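Local coordinates for protein beta-glucosidase (Saccharopolyspora erythraea D, PDB 5M6G) that probably hydrolyses terminal, non-reducing beta-D-glucosyl residues and releases beta-D-glucose, as a family 3 glycoside hydrolase that also binds magnesium ions, at residues Gln159-Gly162 / Ala163-Glu167; Thr152-Pro155 / Asp156-Gln159; Leu404-Gln407 / Ala408-Ser412. All coordinates share one frame; numbering follows the deposited sequence.

Contact 1 (Gln159-Gly162 / Ala163-Glu167). With MG (magnesium ion), chain E.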
# COMPACT_ATOMS: atom_id res chain seq x y z
N GLN A 159 -1.24 -4.83 12.81
CA GLN A 159 -0.77 -3.74 13.67
C GLN A 159 0.72 -3.86 13.95
O GLN A 159 1.46 -2.87 13.85
CB GLN A 159 -1.59 -3.73 14.97
CG GLN A 159 -1.13 -2.71 16.00
CD GLN A 159 -2.08 -2.62 17.19
OE1 GLN A 159 -3.27 -2.85 17.05
NE2 GLN A 159 -1.54 -2.30 18.35
N ARG A 160 1.21 -5.07 14.27
CA ARG A 160 2.64 -5.23 14.51
C ARG A 160 3.46 -4.88 13.27
O ARG A 160 4.56 -4.33 13.38
CB ARG A 160 2.96 -6.66 14.96
CG ARG A 160 2.72 -6.92 16.44
CD ARG A 160 1.95 -8.22 16.63
NE ARG A 160 2.80 -9.38 16.43
CZ ARG A 160 2.35 -10.61 16.19
NH1 ARG A 160 1.05 -10.85 16.12
NH2 ARG A 160 3.22 -11.60 16.02
N ILE A 161 2.94 -5.22 12.09
CA ILE A 161 3.62 -4.88 10.85
C ILE A 161 3.64 -3.36 10.66
O ILE A 161 4.65 -2.79 10.23
CB ILE A 161 2.93 -5.59 9.67
CG1 ILE A 161 3.14 -7.11 9.76
CG2 ILE A 161 3.44 -5.04 8.34
CD1 ILE A 161 2.19 -7.93 8.88
N GLY A 162 2.53 -2.69 10.98
CA GLY A 162 2.52 -1.23 10.97
C GLY A 162 3.61 -0.64 11.85
O GLY A 162 4.32 0.29 11.45
N ALA A 163 3.78 -1.20 13.06
CA ALA A 163 4.80 -0.69 13.98
C ALA A 163 6.20 -0.96 13.47
O ALA A 163 7.09 -0.10 13.57
CB ALA A 163 4.61 -1.31 15.36
N ALA A 164 6.45 -2.16 12.92
CA ALA A 164 7.77 -2.46 12.38
C ALA A 164 8.06 -1.61 11.15
O ALA A 164 9.19 -1.11 10.99
CB ALA A 164 7.89 -3.95 12.06
N THR A 165 7.07 -1.44 10.28
CA THR A 165 7.22 -0.54 9.14
C THR A 165 7.57 0.87 9.60
O THR A 165 8.49 1.50 9.06
CB THR A 165 5.92 -0.53 8.31
OG1 THR A 165 5.70 -1.84 7.77
CG2 THR A 165 6.01 0.47 7.18
N ALA A 166 6.87 1.36 10.62
CA ALA A 166 7.11 2.72 11.09
C ALA A 166 8.55 2.88 11.59
O ALA A 166 9.18 3.91 11.34
CB ALA A 166 6.11 3.07 12.19
N GLU A 167 9.08 1.86 12.26
CA GLU A 167 10.47 1.92 12.69
C GLU A 167 11.41 2.07 11.51
O GLU A 167 12.35 2.88 11.55
CB GLU A 167 10.84 0.68 13.50
CG GLU A 167 10.46 0.76 14.95
CD GLU A 167 10.99 -0.43 15.71
OE1 GLU A 167 10.92 -1.56 15.17
OE2 GLU A 167 11.49 -0.25 16.84
MG MG E . 11.14 -3.42 15.68
O HOH W 1 10.67 -3.02 17.89
O HOH W 2 13.03 -3.60 16.07
O HOH W 3 10.58 -5.41 16.14
O HOH W 4 8.92 -3.46 15.46

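Contact 2 (Thr152-Pro155 / Asp156-Gln159)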
# COMPACT_ATOMS: atom_id res chain seq x y z
N THR A 152 -5.05 -13.30 6.32
CA THR A 152 -4.65 -13.81 7.64
C THR A 152 -5.78 -13.73 8.65
O THR A 152 -5.76 -14.49 9.63
CB THR A 152 -3.46 -13.02 8.21
OG1 THR A 152 -3.92 -11.71 8.59
CG2 THR A 152 -2.33 -12.91 7.20
N GLY A 153 -6.74 -12.83 8.44
CA GLY A 153 -7.76 -12.56 9.44
C GLY A 153 -7.21 -12.15 10.80
O GLY A 153 -7.88 -12.36 11.81
N ASN A 154 -6.02 -11.55 10.83
CA ASN A 154 -5.29 -11.29 12.08
C ASN A 154 -4.96 -9.80 12.19
O ASN A 154 -3.87 -9.37 11.77
CB ASN A 154 -4.03 -12.15 12.11
CG ASN A 154 -3.30 -12.07 13.43
OD1 ASN A 154 -3.58 -11.20 14.26
ND2 ASN A 154 -2.35 -12.98 13.64
N PRO A 155 -5.85 -8.99 12.76
CA PRO A 155 -5.57 -7.54 12.87
C PRO A 155 -4.40 -7.22 13.77
O PRO A 155 -3.71 -6.21 13.55
CB PRO A 155 -6.87 -6.96 13.44
CG PRO A 155 -7.92 -8.02 13.22
CD PRO A 155 -7.21 -9.34 13.22
N ASP A 156 -4.16 -8.02 14.80
CA ASP A 156 -3.03 -7.74 15.68
C ASP A 156 -1.72 -7.87 14.93
O ASP A 156 -0.80 -7.06 15.10
CB ASP A 156 -3.07 -8.68 16.88
CG ASP A 156 -2.14 -8.24 17.97
OD1 ASP A 156 -2.44 -7.21 18.62
OD2 ASP A 156 -1.11 -8.92 18.18
N LEU A 157 -1.62 -8.88 14.05
CA LEU A 157 -0.44 -9.05 13.21
C LEU A 157 -0.24 -7.85 12.29
O LEU A 157 0.89 -7.40 12.09
CB LEU A 157 -0.58 -10.32 12.38
CG LEU A 157 0.51 -10.61 11.36
CD1 LEU A 157 1.79 -11.02 12.08
CD2 LEU A 157 0.04 -11.71 10.38
N VAL A 158 -1.32 -7.35 11.69
CA VAL A 158 -1.21 -6.20 10.80
C VAL A 158 -0.75 -4.98 11.58
O VAL A 158 0.06 -4.18 11.09
CB VAL A 158 -2.56 -5.98 10.07
CG1 VAL A 158 -2.66 -4.57 9.47
CG2 VAL A 158 -2.75 -7.07 9.01
N GLN A 159 -1.24 -4.83 12.81
CA GLN A 159 -0.77 -3.74 13.67
C GLN A 159 0.72 -3.86 13.95
O GLN A 159 1.46 -2.87 13.85
CB GLN A 159 -1.59 -3.73 14.97
CG GLN A 159 -1.13 -2.71 16.00
CD GLN A 159 -2.08 -2.62 17.19
OE1 GLN A 159 -3.27 -2.85 17.05
NE2 GLN A 159 -1.54 -2.30 18.35

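Contact 3 (Leu404-Gln407 / Ala408-Ser412)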
# COMPACT_ATOMS: atom_id res chain seq x y z
N LEU A 404 8.74 -11.39 11.74
CA LEU A 404 7.35 -10.93 11.71
C LEU A 404 6.77 -11.07 10.31
O LEU A 404 5.62 -11.49 10.14
CB LEU A 404 7.28 -9.47 12.17
CG LEU A 404 5.94 -8.73 12.12
CD1 LEU A 404 4.97 -9.41 13.04
CD2 LEU A 404 6.14 -7.28 12.53
N ALA A 405 7.56 -10.71 9.29
CA ALA A 405 7.08 -10.81 7.92
C ALA A 405 6.84 -12.27 7.55
O ALA A 405 5.82 -12.59 6.93
CB ALA A 405 8.10 -10.18 6.98
N ARG A 406 7.77 -13.15 7.91
CA ARG A 406 7.59 -14.58 7.66
C ARG A 406 6.32 -15.10 8.31
O ARG A 406 5.62 -15.96 7.74
CB ARG A 406 8.82 -15.33 8.19
CG ARG A 406 8.85 -16.81 7.87
CD ARG A 406 10.11 -17.46 8.42
NE ARG A 406 10.10 -18.91 8.20
CZ ARG A 406 11.03 -19.74 8.66
NH1 ARG A 406 12.05 -19.27 9.36
NH2 ARG A 406 10.94 -21.05 8.43
N GLN A 407 6.00 -14.63 9.51
CA GLN A 407 4.77 -15.07 10.15
C GLN A 407 3.56 -14.59 9.36
O GLN A 407 2.57 -15.32 9.23
CB GLN A 407 4.74 -14.58 11.61
CG GLN A 407 3.49 -15.03 12.39
CD GLN A 407 3.40 -16.54 12.57
OE1 GLN A 407 4.42 -17.24 12.56
NE2 GLN A 407 2.19 -17.05 12.75
N ALA A 408 3.65 -13.39 8.77
CA ALA A 408 2.55 -12.90 7.94
C ALA A 408 2.45 -13.70 6.65
O ALA A 408 1.34 -13.99 6.18
CB ALA A 408 2.74 -11.41 7.64
N VAL A 409 3.59 -14.06 6.05
CA VAL A 409 3.56 -14.95 4.88
C VAL A 409 2.81 -16.23 5.22
O VAL A 409 1.87 -16.63 4.51
CB VAL A 409 4.98 -15.25 4.39
CG1 VAL A 409 4.94 -16.30 3.27
CG2 VAL A 409 5.67 -13.96 3.93
N ARG A 410 3.20 -16.89 6.32
CA ARG A 410 2.56 -18.13 6.75
C ARG A 410 1.05 -17.97 6.84
O ARG A 410 0.29 -18.73 6.24
CB ARG A 410 3.09 -18.55 8.13
CG ARG A 410 4.44 -19.16 8.17
CD ARG A 410 4.91 -19.26 9.61
NE ARG A 410 6.36 -19.40 9.68
CZ ARG A 410 7.11 -18.84 10.61
NH1 ARG A 410 6.56 -18.09 11.56
NH2 ARG A 410 8.43 -19.03 10.60
N GLU A 411 0.61 -16.98 7.61
CA GLU A 411 -0.81 -16.85 7.90
C GLU A 411 -1.61 -16.38 6.69
O GLU A 411 -2.82 -16.57 6.66
CB GLU A 411 -1.01 -15.89 9.09
CG GLU A 411 -0.41 -16.43 10.39
CD GLU A 411 -0.71 -15.55 11.60
OE1 GLU A 411 -1.79 -14.93 11.65
OE2 GLU A 411 0.15 -15.48 12.51
N SER A 412 -0.95 -15.78 5.69
CA SER A 412 -1.66 -15.29 4.52
C SER A 412 -1.97 -16.40 3.52
O SER A 412 -2.84 -16.21 2.66
CB SER A 412 -0.85 -14.19 3.83
OG SER A 412 0.32 -14.70 3.20

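Contact 1 (Gln159-Gly162 / Ala163-Glu167)
T165 and I161 meet one helical turn apart, and T165 gives I161 O two hydrogen bonds. T165 N reaches I161 O at 2.8 Å with a nearly straight N-H, 167°. T165 OG1 donates to I161 O, also at 2.8 Å, but from the opposite face of the carbonyl, well above its plane. The hydroxyl can fold back because OG1 lies beside the backbone N, anti to the carbonyl carbon (chi1 -64°). A valine in place of T165 would probably leave I161 O with the backbone donor alone and lose the hold on the side chain's rotation. The other bonds across the segments are regular i to i+4 helix bonds. A163 N donates to Q159 O, A164 N to R160 O, and A166 N to G162 O.

Side-chain van der Waals contact across the segments is light. I161 CG2 comes within 4.0 Å of T165 OG1, and A166 CB rests 3.4 Å from G162 O. The buried side of the helix packs elsewhere: I161, A164 and T165 touch Y143, and A164 also touches H401 and L404 of helix 399-412.

E167, the last residue of 163-167, binds the metal. E167 OE1 coordinates the magnesium ion at 1.9 Å, while E167 OE2 stays 3.4 Å from the same ion and takes a weak hydrogen bond from one of its waters. Four waters and H401 NE2 complete the six ligands. This is a regular alpha-helix of the glycosyl hydrolase family 3 N-terminal region, and its E167 forms a magnesium site with H401 of helix 399-412.

Contact 2 (Thr152-Pro155 / Asp156-Gln159)
P155 O is gripped by two donors, Q159 N at 2.9 Å and the hydroxyl of S209 from outside the segments. The Q159 bond belongs to the first turn of helix 155-170. V158 N bonds to N154 O at 3.3 Å, in the carbonyl plane. The N154 side chain bonds one residue earlier. Its OD1 accepts from L157 N at 3.0 Å, with an N-H angle of 162°. The donor stands above the amide plane, 68° out of it, and does not use a lone pair. N154 CG is anti to the backbone N (chi1 -173°), which turns the amide over the start of the helix. N154 is thus the N-cap of helix 155-170, and P155 is its first residue. The N154 and L157 side chains cross at about a right angle, and N154 CG lies 3.4 Å from L157 CB. N154 ND2 donates to E411 OE1 of helix 399-412. One residue before the cap, G153 leaves the preceding helix with positive phi. T152 OG1 spans this break as an ST turn, accepting from N154 N at 3.1 Å. It also bonds to L149 O. T152 CG2 touches L157 CD2 at 4.1 Å.

Contact 3 (Leu404-Gln407 / Ala408-Ser412)
Q407 links R410 and E411 through the two ends of its amide, within the last turns of the alpha-helix 399-412. As acceptor, Q407 OE1 takes a hydrogen bond from R410 NH1 at 2.5 Å. That length is unusually short and its exact value doubtful. The bond is bent, 138° at the hydrogen, though OE1 lies in the guanidinium plane of R410. As donor, Q407 NE2 gives to E411 OE2 at 2.6 Å and is straight, 171°. OE2 uses its anti lone pair, and it lies close to the plane of the Q407 amide. A bend at chi2 turns the amide crosswise, so that OE1 faces R410 and NE2 faces E411. E411 OE1, the other carboxylate oxygen, is satisfied outside the segments.

R406 and R410 lie close together, with R406 NE only 2.9 Å from R410 NH2. Both atoms are donors, so they do not bond each other. Instead R406 NE and R410 NE both form salt bridges to D571 OD2 on helix 567-573. This shared carboxylate probably offsets the like charges. R410 NH2 lies over one face of the R406 guanidinium, near its rim, and the two planes are 50° apart. The extended R406 chain passes one face of the R410 guanidinium, with R406 CG lying against it toward the rim.

The backbone amides of A408, V409, R410 and E411 are satisfied by L404 O, A405 O, R406 O and Q407 O. The V409 bond is the shortest of these. V409 CG2 also touches A405 O at 3.3 Å. At the final turn, S412 OG donates to V409 O at 2.8 Å.

In the fold
Contacts 1 and 2 share Q159 and both use helix 155-170, whereas contact 3 lies on helix 399-412 beside it. Contact 1 is mostly buried; contacts 2 and 3 are partly buried. Their chemistry follows their places. Contact 1 is the middle of a helix, with backbone bonds, one hydroxyl folded back on them, and a metal ligand. Contact 2 is a helix start, built on an N-cap and an ST turn. Contact 3 is rich in charged and amide side chains; its arginines reach helix 567-573, and E411 turns to the cap of helix 155-170. L404 packs on R160 of contact 1 and on L157 of contact 2. I161 CD1 meets A408 CB at 3.7 Å. T152 CG2 packs against the E411-S412 backbone.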